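Local coordinates for DUF596 domain-containing protein (Neisseria meningitidis, PDB 2O5H), which is of unknown function, an alpha-beta protein of the DUF596 family that forms a two-chain assembly in the crystal, at residues N9-R15 with E49-E53; L37-I41 with T52-L58. All coordinates share one frame; numbering follows the deposited sequence.

How the contacts relate
Both contacts use helix 48-64, and they share Thr52 and Glu53 near its start, with centres about 10 Å apart. Contact 1 sets helix 3-16 against the first turns of that helix; its centre lies about 13 Å from the centre of the chain, and it is partly buried, with charged groups, an amide and waters doing much of the work. Contact 2 lies deeper, its centre about 5 Å from that of the chain, and all eight touching residues, from helices 34-41 and 48-64, are buried and packed through apolar side chains and backbone, without a hydrogen bond between the two segments. Glu53 marks the change, facing helix 3-16 and turned from helix 34-41.

Contact 1. Residues N9-R15 with E49-E53; sequences NHDVHKR and EEKTE
Arg15 NH2 donates to Glu50 OE2 at 2.9 Å, the one direct hydrogen bond between 9-15 and 49-53 and also a salt bridge. The N-H...O angle of 137° shows a bent bond: the nitrogen stands well above the carboxylate plane. One turn back on its own helix, Asp11 OD2 receives both Arg15 NE, at 3.1 Å, and Arg15 NH2, a side-on grip from one face of its carboxylate. The arginine chain bends at its third torsion; Asp11 takes the NE/NH2 edge and Glu50 meets NH2 from the far side, both close to the guanidinium plane, so NH2 bridges the two acids. Ser45 OG holds the other oxygen of Glu50, OE1.

Next to this network Val12 faces helix 48-64, its CA 6.4 Å from that of Glu50. Its CG2 comes 3.5 Å from Glu50 OE2, the oxygen that Arg15 binds, and lies along the glutamate stem, while CG1 reaches toward the CB atoms of Glu50 and Glu53.

Further along, the Asn9 amide stacks on the Glu53 carboxylate, their planes 6° apart and Asn9 ND2 3.3 Å from Glu53 CD. Face-to-face stacking leaves ND2 badly angled for a direct bond to OE2, and a water bridges instead: it accepts from Asn9 ND2 at 3.0 Å and donates to Glu49 OE2 and Glu53 OE2. A second water donates to Glu53 OE1 at 2.7 Å. Arg89 NH1, from helix 81-91, forms a salt bridge with Glu53 OE2.

The helix segments cross at -59° with axes 9.8 Å apart; the polar chains lie to either end of Val12, and Phe44 packs on Val12 and Arg15. Arg15, set between the like charges of Asp11 and Glu50, and Arg89 at Glu53 probably stabilise all three acids as carboxylates.

Contact 2. Residues L37-I41 with T52-L58; sequences LWSTI and TEAFFIL
Phe55 CB rests against two side chains of helix 34-41, 3.9 Å from Trp38 CE3 and 4.0 Å from Ile41 CG1. With its CG anti to the backbone N (chi1 173°), the ring extends along that helix: CD1 comes 3.8 Å from Trp38 N, which lies at the ring edge, and CE1 comes 3.8 Å from Leu37 CB. Across the ring, CD2 lies over the centre of the Phe56 ring; Trp92 and Phe59 also meet Phe55. The indole of Trp38 crosses the Phe55 side chain at about a right angle, and its CZ3 lies 3.8 Å from Thr52 N. Thr52 OG1 is hydrogen-bonded to Phe48 O, with a weak bond from Trp92 NE1; toward Trp38 it makes only van der Waals contact.

The two segments form a buried helix-helix crossing, with 122° between their directions and axes 9.2 Å apart, as helix 48-64 turns back across helix 34-41 within the helical part of this alpha-beta fold. Tyr16 and Val24 also touch Leu58.

Ile41 CG1 lies against the Phe55 backbone, and its place between its own backbone N and carbonyl carbon (chi1 57°) brings CD1 over one face of the Trp38 ring, toward the rim. Ile41 CB meets Ala54 CB at 4.0 Å, and CG2 touches Leu58 CD2 at 3.9 Å. Leu58 CD2 also touches Leu37 CG and the methyl of Thr40, which packs on Tyr30 of the second subunit.

Contact 1. Residues N9-R15 with E49-E53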
ATOM      1  N   ASN A   9       3.319  11.665  22.936  1.00 37.87           N
ATOM      2  CA  ASN A   9       2.998  10.484  22.129  1.00 39.12           C
ATOM      3  C   ASN A   9       3.540   9.161  22.705  1.00 38.81           C
ATOM      4  O   ASN A   9       3.400   8.103  22.100  1.00 38.36           O
ATOM      5  CB  ASN A   9       3.538  10.698  20.727  1.00 39.85           C
ATOM      6  CG  ASN A   9       2.753  11.758  19.963  1.00 43.53           C
ATOM      7  OD1 ASN A   9       1.519  11.747  19.929  1.00 47.13           O
ATOM      8  ND2 ASN A   9       3.475  12.655  19.302  1.00 50.40           N
ATOM      9  N   HIS A  10       4.151   9.248  23.876  1.00 37.38           N
ATOM     10  CA  HIS A  10       4.702   8.099  24.615  1.00 37.08           C
ATOM     11  C   HIS A  10       3.716   6.925  24.723  1.00 37.25           C
ATOM     12  O   HIS A  10       4.097   5.762  24.527  1.00 36.87           O
ATOM     13  CB  HIS A  10       5.101   8.558  26.023  1.00 37.37           C
ATOM     14  CG  HIS A  10       5.450   7.438  26.966  1.00 35.62           C
ATOM     15  ND1 HIS A  10       6.747   7.019  27.168  1.00 36.22           N
ATOM     16  CD2 HIS A  10       4.679   6.662  27.762  1.00 33.18           C
ATOM     17  CE1 HIS A  10       6.759   6.029  28.040  1.00 34.55           C
ATOM     18  NE2 HIS A  10       5.515   5.783  28.405  1.00 37.05           N
ATOM     19  N   ASP A  11       2.462   7.239  25.049  1.00 36.71           N
ATOM     20  CA  ASP A  11       1.427   6.235  25.261  1.00 37.82           C
ATOM     21  C   ASP A  11       1.065   5.506  23.958  1.00 37.35           C
ATOM     22  O   ASP A  11       0.934   4.287  23.937  1.00 37.19           O
ATOM     23  CB  ASP A  11       0.199   6.915  25.880  1.00 39.35           C
ATOM     24  CG  ASP A  11      -1.041   6.043  25.853  1.00 42.31           C
ATOM     25  OD1 ASP A  11      -1.038   4.974  26.484  1.00 44.27           O
ATOM     26  OD2 ASP A  11      -2.027   6.438  25.193  1.00 48.60           O
ATOM     27  N   VAL A  12       0.927   6.250  22.871  1.00 36.58           N
ATOM     28  CA  VAL A  12       0.606   5.650  21.561  1.00 37.60           C
ATOM     29  C   VAL A  12       1.765   4.772  21.127  1.00 37.95           C
ATOM     30  O   VAL A  12       1.577   3.666  20.609  1.00 38.40           O
ATOM     31  CB  VAL A  12       0.302   6.748  20.502  1.00 38.00           C
ATOM     32  CG1 VAL A  12      -0.144   6.147  19.204  1.00 36.09           C
ATOM     33  CG2 VAL A  12      -0.793   7.660  21.038  1.00 42.40           C
ATOM     34  N   HIS A  13       2.971   5.274  21.368  1.00 38.88           N
ATOM     35  CA  HIS A  13       4.192   4.589  21.057  1.00 40.56           C
ATOM     36  C   HIS A  13       4.235   3.234  21.756  1.00 40.40           C
ATOM     37  O   HIS A  13       4.563   2.228  21.144  1.00 40.75           O
ATOM     38  CB  HIS A  13       5.375   5.467  21.496  1.00 42.54           C
ATOM     39  CG  HIS A  13       6.658   5.143  20.802  1.00 48.19           C
ATOM     40  ND1 HIS A  13       7.476   4.106  21.199  1.00 53.34           N
ATOM     41  CD2 HIS A  13       7.261   5.712  19.731  1.00 51.56           C
ATOM     42  CE1 HIS A  13       8.522   4.038  20.391  1.00 54.45           C
ATOM     43  NE2 HIS A  13       8.417   5.007  19.495  1.00 53.80           N
ATOM     44  N   LYS A  14       3.912   3.215  23.051  1.00 40.26           N
ATOM     45  CA  LYS A  14       3.822   1.971  23.818  1.00 39.30           C
ATOM     46  C   LYS A  14       2.741   1.012  23.328  1.00 39.95           C
ATOM     47  O   LYS A  14       2.977  -0.204  23.218  1.00 40.37           O
ATOM     48  CB  LYS A  14       3.628   2.293  25.300  1.00 40.24           C
ATOM     49  CG  LYS A  14       3.992   1.149  26.214  1.00 41.17           C
ATOM     50  CD  LYS A  14       4.350   1.635  27.615  1.00 44.92           C
ATOM     51  CE  LYS A  14       4.144   0.497  28.612  1.00 45.40           C
ATOM     52  NZ  LYS A  14       4.407   0.922  30.025  1.00 47.78           N
ATOM     53  N   ARG A  15       1.553   1.538  23.032  1.00 38.75           N
ATOM     54  CA  ARG A  15       0.465   0.702  22.541  1.00 38.78           C
ATOM     55  C   ARG A  15       0.774   0.120  21.163  1.00 37.25           C
ATOM     56  O   ARG A  15       0.405  -1.007  20.898  1.00 36.84           O
ATOM     57  CB  ARG A  15      -0.859   1.460  22.530  1.00 38.58           C
ATOM     58  CG  ARG A  15      -1.300   1.872  23.931  1.00 42.43           C
ATOM     59  CD  ARG A  15      -2.710   2.450  23.951  1.00 46.40           C
ATOM     60  NE  ARG A  15      -2.706   3.872  23.611  1.00 46.07           N
ATOM     61  CZ  ARG A  15      -3.198   4.364  22.476  1.00 46.20           C
ATOM     62  NH1 ARG A  15      -3.742   3.538  21.613  1.00 44.46           N
ATOM     63  NH2 ARG A  15      -3.160   5.670  22.219  1.00 41.10           N
ATOM     64  N   GLU A  49      -3.517  11.811  14.291  1.00 31.61           N
ATOM     65  CA  GLU A  49      -2.247  11.874  15.014  1.00 31.82           C
ATOM     66  C   GLU A  49      -1.764  10.485  15.419  1.00 31.34           C
ATOM     67  O   GLU A  49      -0.584  10.199  15.261  1.00 29.07           O
ATOM     68  CB  GLU A  49      -2.366  12.741  16.273  1.00 31.19           C
ATOM     69  CG  GLU A  49      -1.047  12.934  16.981  1.00 34.52           C
ATOM     70  CD  GLU A  49      -1.156  13.823  18.189  1.00 35.03           C
ATOM     71  OE1 GLU A  49      -2.139  13.711  18.973  1.00 37.71           O
ATOM     72  OE2 GLU A  49      -0.216  14.606  18.376  1.00 37.47           O
ATOM     73  N   GLU A  50      -2.650   9.665  16.012  1.00 31.37           N
ATOM     74  CA  GLU A  50      -2.226   8.334  16.434  1.00 31.87           C
ATOM     75  C   GLU A  50      -1.752   7.463  15.263  1.00 33.07           C
ATOM     76  O   GLU A  50      -0.766   6.742  15.400  1.00 34.18           O
ATOM     77  CB  GLU A  50      -3.315   7.633  17.224  1.00 33.18           C
ATOM     78  CG  GLU A  50      -3.580   8.348  18.520  1.00 35.59           C
ATOM     79  CD  GLU A  50      -4.404   7.524  19.483  1.00 41.19           C
ATOM     80  OE1 GLU A  50      -5.163   6.649  19.030  1.00 45.69           O
ATOM     81  OE2 GLU A  50      -4.314   7.783  20.688  1.00 43.25           O
ATOM     82  N   LYS A  51      -2.451   7.527  14.130  1.00 31.32           N
ATOM     83  CA  LYS A  51      -2.037   6.795  12.930  1.00 33.30           C
ATOM     84  C   LYS A  51      -0.674   7.284  12.438  1.00 32.36           C
ATOM     85  O   LYS A  51       0.198   6.477  12.124  1.00 33.27           O
ATOM     86  CB  LYS A  51      -3.096   6.908  11.828  1.00 32.11           C
ATOM     87  CG  LYS A  51      -4.282   5.966  12.028  1.00 34.39           C
ATOM     88  CD  LYS A  51      -5.258   6.083  10.876  1.00 32.66           C
ATOM     89  CE  LYS A  51      -6.141   7.328  11.143  1.00 36.30           C
ATOM     90  NZ  LYS A  51      -7.437   7.305  10.488  1.00 40.55           N
ATOM     91  N   THR A  52      -0.504   8.598  12.396  1.00 33.03           N
ATOM     92  CA  THR A  52       0.777   9.230  11.980  1.00 32.81           C
ATOM     93  C   THR A  52       1.933   8.745  12.897  1.00 33.04           C
ATOM     94  O   THR A  52       3.012   8.422  12.436  1.00 33.16           O
ATOM     95  CB  THR A  52       0.673  10.780  12.036  1.00 32.33           C
ATOM     96  OG1 THR A  52      -0.265  11.242  11.050  1.00 33.61           O
ATOM     97  CG2 THR A  52       2.034  11.428  11.740  1.00 32.71           C
ATOM     98  N   GLU A  53       1.698   8.692  14.193  1.00 32.20           N
ATOM     99  CA  GLU A  53       2.724   8.167  15.128  1.00 32.93           C
ATOM    100  C   GLU A  53       3.063   6.686  14.872  1.00 32.71           C
ATOM    101  O   GLU A  53       4.216   6.305  14.897  1.00 32.31           O
ATOM    102  CB  GLU A  53       2.289   8.339  16.590  1.00 32.97           C
ATOM    103  CG  GLU A  53       2.270   9.819  17.058  1.00 38.84           C
ATOM    104  CD  GLU A  53       3.536  10.592  16.676  1.00 44.60           C
ATOM    105  OE1 GLU A  53       4.662  10.124  17.023  1.00 45.75           O
ATOM    106  OE2 GLU A  53       3.388  11.682  16.043  1.00 47.90           O
TER
HETATM  107  O   HOH W   1       6.565  11.499  18.265  1.00 40.10           O
HETATM  108  O   HOH W   2       2.018  14.064  17.067  1.00 42.30           O

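Contact 2. Residues L37-I41 with T52-L58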
ATOM      1  N   LEU A  37       2.368   1.299   3.612  1.00 32.57           N
ATOM      2  CA  LEU A  37       2.707   1.298   5.024  1.00 33.24           C
ATOM      3  C   LEU A  37       1.656   2.051   5.816  1.00 32.60           C
ATOM      4  O   LEU A  37       1.379   1.684   6.964  1.00 32.96           O
ATOM      5  CB  LEU A  37       4.080   1.934   5.279  1.00 33.91           C
ATOM      6  CG  LEU A  37       5.290   1.003   5.332  1.00 34.92           C
ATOM      7  CD1 LEU A  37       5.415   0.068   4.140  1.00 35.33           C
ATOM      8  CD2 LEU A  37       6.590   1.820   5.614  1.00 35.53           C
ATOM      9  N   TRP A  38       1.193   3.173   5.258  1.00 31.54           N
ATOM     10  CA  TRP A  38       0.087   3.940   5.845  1.00 31.99           C
ATOM     11  C   TRP A  38      -1.170   3.065   5.935  1.00 32.05           C
ATOM     12  O   TRP A  38      -1.797   2.971   6.988  1.00 30.89           O
ATOM     13  CB  TRP A  38      -0.206   5.211   5.025  1.00 32.68           C
ATOM     14  CG  TRP A  38      -1.406   5.963   5.554  1.00 34.60           C
ATOM     15  CD1 TRP A  38      -2.709   5.958   5.043  1.00 37.25           C
ATOM     16  CD2 TRP A  38      -1.429   6.777   6.721  1.00 34.49           C
ATOM     17  NE1 TRP A  38      -3.514   6.749   5.837  1.00 37.32           N
ATOM     18  CE2 TRP A  38      -2.763   7.240   6.888  1.00 38.79           C
ATOM     19  CE3 TRP A  38      -0.449   7.162   7.660  1.00 33.25           C
ATOM     20  CZ2 TRP A  38      -3.139   8.071   7.965  1.00 33.62           C
ATOM     21  CZ3 TRP A  38      -0.824   8.014   8.696  1.00 34.65           C
ATOM     22  CH2 TRP A  38      -2.153   8.437   8.849  1.00 34.31           C
ATOM     23  N   SER A  39      -1.536   2.397   4.832  1.00 32.50           N
ATOM     24  CA  SER A  39      -2.687   1.483   4.845  1.00 32.96           C
ATOM     25  C   SER A  39      -2.552   0.356   5.914  1.00 33.35           C
ATOM     26  O   SER A  39      -3.531  -0.014   6.561  1.00 33.03           O
ATOM     27  CB  SER A  39      -2.902   0.900   3.458  1.00 32.37           C
ATOM     28  OG  SER A  39      -3.198   1.964   2.559  1.00 36.05           O
ATOM     29  N   THR A  40      -1.336  -0.150   6.097  1.00 32.72           N
ATOM     30  CA  THR A  40      -1.030  -1.174   7.098  1.00 33.73           C
ATOM     31  C   THR A  40      -1.372  -0.746   8.534  1.00 33.23           C
ATOM     32  O   THR A  40      -1.848  -1.567   9.354  1.00 33.59           O
ATOM     33  CB  THR A  40       0.493  -1.567   7.014  1.00 34.54           C
ATOM     34  OG1 THR A  40       0.797  -2.098   5.712  1.00 36.15           O
ATOM     35  CG2 THR A  40       0.864  -2.617   8.067  1.00 34.81           C
ATOM     36  N   ILE A  41      -1.158   0.543   8.840  1.00 32.68           N
ATOM     37  CA  ILE A  41      -1.410   1.036  10.207  1.00 32.39           C
ATOM     38  C   ILE A  41      -2.831   1.622  10.362  1.00 33.16           C
ATOM     39  O   ILE A  41      -3.266   1.934  11.475  1.00 33.21           O
ATOM     40  CB  ILE A  41      -0.267   1.998  10.745  1.00 30.62           C
ATOM     41  CG1 ILE A  41      -0.018   3.240   9.856  1.00 29.92           C
ATOM     42  CG2 ILE A  41       1.035   1.239  10.944  1.00 32.10           C
ATOM     43  CD1 ILE A  41      -1.129   4.280   9.986  1.00 29.36           C
ATOM     44  N   THR A  52      -0.504   8.598  12.396  1.00 33.03           N
ATOM     45  CA  THR A  52       0.777   9.230  11.980  1.00 32.81           C
ATOM     46  C   THR A  52       1.933   8.745  12.897  1.00 33.04           C
ATOM     47  O   THR A  52       3.012   8.422  12.436  1.00 33.16           O
ATOM     48  CB  THR A  52       0.673  10.780  12.036  1.00 32.33           C
ATOM     49  OG1 THR A  52      -0.265  11.242  11.050  1.00 33.61           O
ATOM     50  CG2 THR A  52       2.034  11.428  11.740  1.00 32.71           C
ATOM     51  N   GLU A  53       1.698   8.692  14.193  1.00 32.20           N
ATOM     52  CA  GLU A  53       2.724   8.167  15.128  1.00 32.93           C
ATOM     53  C   GLU A  53       3.063   6.686  14.872  1.00 32.71           C
ATOM     54  O   GLU A  53       4.216   6.305  14.897  1.00 32.31           O
ATOM     55  CB  GLU A  53       2.289   8.339  16.590  1.00 32.97           C
ATOM     56  CG  GLU A  53       2.270   9.819  17.058  1.00 38.84           C
ATOM     57  CD  GLU A  53       3.536  10.592  16.676  1.00 44.60           C
ATOM     58  OE1 GLU A  53       4.662  10.124  17.023  1.00 45.75           O
ATOM     59  OE2 GLU A  53       3.388  11.682  16.043  1.00 47.90           O
ATOM     60  N   ALA A  54       2.046   5.880  14.608  1.00 32.44           N
ATOM     61  CA  ALA A  54       2.209   4.474  14.238  1.00 32.47           C
ATOM     62  C   ALA A  54       3.002   4.345  12.934  1.00 32.87           C
ATOM     63  O   ALA A  54       3.978   3.540  12.837  1.00 33.83           O
ATOM     64  CB  ALA A  54       0.855   3.839  14.082  1.00 31.43           C
ATOM     65  N   PHE A  55       2.603   5.133  11.939  1.00 32.26           N
ATOM     66  CA  PHE A  55       3.341   5.133  10.708  1.00 32.80           C
ATOM     67  C   PHE A  55       4.842   5.363  10.930  1.00 32.35           C
ATOM     68  O   PHE A  55       5.665   4.619  10.399  1.00 33.19           O
ATOM     69  CB  PHE A  55       2.763   6.133   9.700  1.00 32.23           C
ATOM     70  CG  PHE A  55       3.618   6.287   8.457  1.00 33.88           C
ATOM     71  CD1 PHE A  55       3.386   5.486   7.333  1.00 36.06           C
ATOM     72  CD2 PHE A  55       4.653   7.248   8.413  1.00 33.80           C
ATOM     73  CE1 PHE A  55       4.161   5.629   6.175  1.00 34.20           C
ATOM     74  CE2 PHE A  55       5.441   7.382   7.271  1.00 33.01           C
ATOM     75  CZ  PHE A  55       5.198   6.578   6.161  1.00 34.69           C
ATOM     76  N   PHE A  56       5.206   6.394  11.687  1.00 32.49           N
ATOM     77  CA  PHE A  56       6.616   6.720  11.887  1.00 32.58           C
ATOM     78  C   PHE A  56       7.364   5.685  12.699  1.00 32.99           C
ATOM     79  O   PHE A  56       8.565   5.501  12.497  1.00 33.01           O
ATOM     80  CB  PHE A  56       6.787   8.151  12.457  1.00 33.48           C
ATOM     81  CG  PHE A  56       6.612   9.210  11.412  1.00 36.00           C
ATOM     82  CD1 PHE A  56       7.494   9.259  10.312  1.00 36.14           C
ATOM     83  CD2 PHE A  56       5.546  10.096  11.457  1.00 33.52           C
ATOM     84  CE1 PHE A  56       7.324  10.205   9.314  1.00 39.25           C
ATOM     85  CE2 PHE A  56       5.380  11.089  10.415  1.00 35.99           C
ATOM     86  CZ  PHE A  56       6.272  11.138   9.374  1.00 36.23           C
ATOM     87  N   ILE A  57       6.687   4.988  13.614  1.00 33.72           N
ATOM     88  CA  ILE A  57       7.382   3.926  14.365  1.00 33.72           C
ATOM     89  C   ILE A  57       7.733   2.780  13.398  1.00 33.15           C
ATOM     90  O   ILE A  57       8.826   2.222  13.439  1.00 32.41           O
ATOM     91  CB  ILE A  57       6.533   3.362  15.529  1.00 33.75           C
ATOM     92  CG1 ILE A  57       6.326   4.441  16.598  1.00 36.56           C
ATOM     93  CG2 ILE A  57       7.202   2.089  16.175  1.00 35.45           C
ATOM     94  CD1 ILE A  57       5.134   4.165  17.484  1.00 34.67           C
ATOM     95  N   LEU A  58       6.795   2.447  12.516  1.00 32.42           N
ATOM     96  CA  LEU A  58       6.982   1.329  11.612  1.00 31.68           C
ATOM     97  C   LEU A  58       8.067   1.700  10.592  1.00 32.87           C
ATOM     98  O   LEU A  58       8.987   0.933  10.344  1.00 32.29           O
ATOM     99  CB  LEU A  58       5.661   0.988  10.900  1.00 32.85           C
ATOM    100  CG  LEU A  58       5.664  -0.083   9.767  1.00 31.98           C
ATOM    101  CD1 LEU A  58       6.172  -1.472  10.284  1.00 31.83           C
ATOM    102  CD2 LEU A  58       4.249  -0.183   9.210  1.00 29.66           C
TER